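Local atomic coordinates of WlaRA, TDP-fucose-3,4-ketoisomerase (Campylobacter jejuni subsp. jejuni 81116, PDB entry 5TPV), a protein that belongs to the WxcM-like family of the cupin clan, has a beta-strand-rich fold, and is modelled with thymidine-5'-diphosphate bound. Residues B[69-72]-B[73-76]. Residues are numbered along the deposited sequence; the frame is centred on the assembly and turned at random.
Sequences IDDG and KTKQ
The turn of the beta hairpin formed by strands 65-70 and 75-80 is closed by D71 and T74, whose side chains cross each other at the turn. One carboxylate oxygen, D71 OD2, takes three bonds. The amide of T74 reaches it nearly along the C-O axis, with T74 N to D71 OD2 at 2.7 Å, whereas the amide of K73 and the hydroxyl of T74 both approach from out of the carboxylate plane. The hydroxyl bond, T74 OG1 to D71 OD2, is also 2.7 Å and tilted by 50°. D71 CG sits between its own backbone N and carbonyl carbon (chi1 70°), which folds the acid back over the turn. Its other oxygen, OD1, is bonded to the N-terminal amine of M1, tying the hairpin tip to the start of the chain.

D70, on the opposite side from D71, accepts at OD2 the amide of G72, 2.6 Å from G72 N, forming an Asx turn, and its OD2 also bonds to Y123 OH of helix 123-136. G72, with phi 90°, adopts a backbone shape suited to glycine, since a CB there would be jammed against the carbonyl O of D71. Within this hairpin, whose strand 75-80 is the outermost of its antiparallel sheet within the chain, D71 N donates to T74 O at 3.0 Å. I69 and Q76 form the antiparallel hydrogen-bonded pair, with I69 N to Q76 O at 2.8 Å and a reciprocal bond from Q76 N to I69 O. Their side chains run side by side on the same face, I69 CG1 lying 3.9 Å from Q76 CB. On the D70 face, the methylene K75 CB passes 3.7 Å from D70 OD1.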
loop_
_atom_site.group_PDB
_atom_site.type_symbol
_atom_site.label_atom_id
_atom_site.label_comp_id
_atom_site.label_asym_id
_atom_site.label_seq_id
_atom_site.Cartn_x
_atom_site.Cartn_y
_atom_site.Cartn_z
ATOM N N ILE B 69 9.361 -17.816 -7.784
ATOM C CA ILE B 69 10.506 -17.378 -6.992
ATOM C C ILE B 69 11.614 -18.460 -7.048
ATOM O O ILE B 69 11.312 -19.660 -7.174
ATOM C CB ILE B 69 10.204 -17.105 -5.514
ATOM C CG1 ILE B 69 9.484 -18.283 -4.856
ATOM C CG2 ILE B 69 9.374 -15.851 -5.345
ATOM C CD1 ILE B 69 9.199 -18.049 -3.401
ATOM N N ASP B 70 12.855 -18.013 -6.895
ATOM C CA ASP B 70 14.036 -18.840 -7.197
ATOM C C ASP B 70 15.164 -18.465 -6.281
ATOM O O ASP B 70 15.547 -17.282 -6.186
ATOM C CB ASP B 70 14.451 -18.638 -8.667
ATOM C CG ASP B 70 15.520 -19.637 -9.131
ATOM O OD1 ASP B 70 15.215 -20.353 -10.092
ATOM O OD2 ASP B 70 16.603 -19.754 -8.514
ATOM N N ASP B 71 15.649 -19.444 -5.524
ATOM C CA ASP B 71 16.792 -19.217 -4.613
ATOM C C ASP B 71 18.175 -19.514 -5.238
ATOM O O ASP B 71 19.153 -19.486 -4.516
ATOM C CB ASP B 71 16.624 -19.915 -3.243
ATOM C CG ASP B 71 16.719 -21.449 -3.305
ATOM O OD1 ASP B 71 16.709 -22.081 -2.199
ATOM O OD2 ASP B 71 16.779 -22.043 -4.403
ATOM N N GLY B 72 18.257 -19.670 -6.569
ATOM C CA GLY B 72 19.512 -20.051 -7.220
ATOM C C GLY B 72 19.692 -21.557 -7.341
ATOM O O GLY B 72 20.490 -22.013 -8.125
ATOM N N LYS B 73 18.963 -22.339 -6.557
ATOM C CA LYS B 73 19.032 -23.783 -6.586
ATOM C C LYS B 73 17.690 -24.442 -6.835
ATOM O O LYS B 73 17.649 -25.533 -7.381
ATOM C CB LYS B 73 19.606 -24.261 -5.250
ATOM C CG LYS B 73 21.043 -23.825 -4.915
ATOM C CD LYS B 73 22.093 -24.590 -5.735
ATOM C CE LYS B 73 23.557 -24.254 -5.395
ATOM N NZ LYS B 73 23.971 -24.572 -3.998
ATOM N N THR B 74 16.604 -23.809 -6.397
ATOM C CA THR B 74 15.246 -24.324 -6.550
ATOM C C THR B 74 14.313 -23.181 -6.892
ATOM O O THR B 74 14.613 -22.013 -6.675
ATOM C CB THR B 74 14.727 -24.865 -5.209
ATOM O OG1 THR B 74 14.789 -23.813 -4.246
ATOM C CG2 THR B 74 15.592 -26.036 -4.725
ATOM N N LYS B 75 13.176 -23.542 -7.423
ATOM C CA LYS B 75 12.175 -22.580 -7.743
ATOM C C LYS B 75 10.791 -23.063 -7.310
ATOM O O LYS B 75 10.543 -24.258 -7.134
ATOM C CB LYS B 75 12.233 -22.302 -9.246
ATOM C CG LYS B 75 11.734 -23.446 -10.102
ATOM C CD LYS B 75 11.923 -23.133 -11.589
ATOM C CE LYS B 75 10.953 -23.943 -12.454
ATOM N NZ LYS B 75 11.577 -24.498 -13.686
ATOM N N GLN B 76 9.888 -22.109 -7.181
ATOM C CA GLN B 76 8.589 -22.360 -6.596
ATOM C C GLN B 76 7.605 -21.392 -7.278
ATOM O O GLN B 76 7.943 -20.225 -7.464
ATOM C CB GLN B 76 8.712 -22.145 -5.065
ATOM C CG GLN B 76 7.414 -22.326 -4.283
ATOM C CD GLN B 76 6.815 -23.715 -4.457
ATOM O OE1 GLN B 76 6.162 -23.972 -5.436
ATOM N NE2 GLN B 76 7.059 -24.606 -3.526
#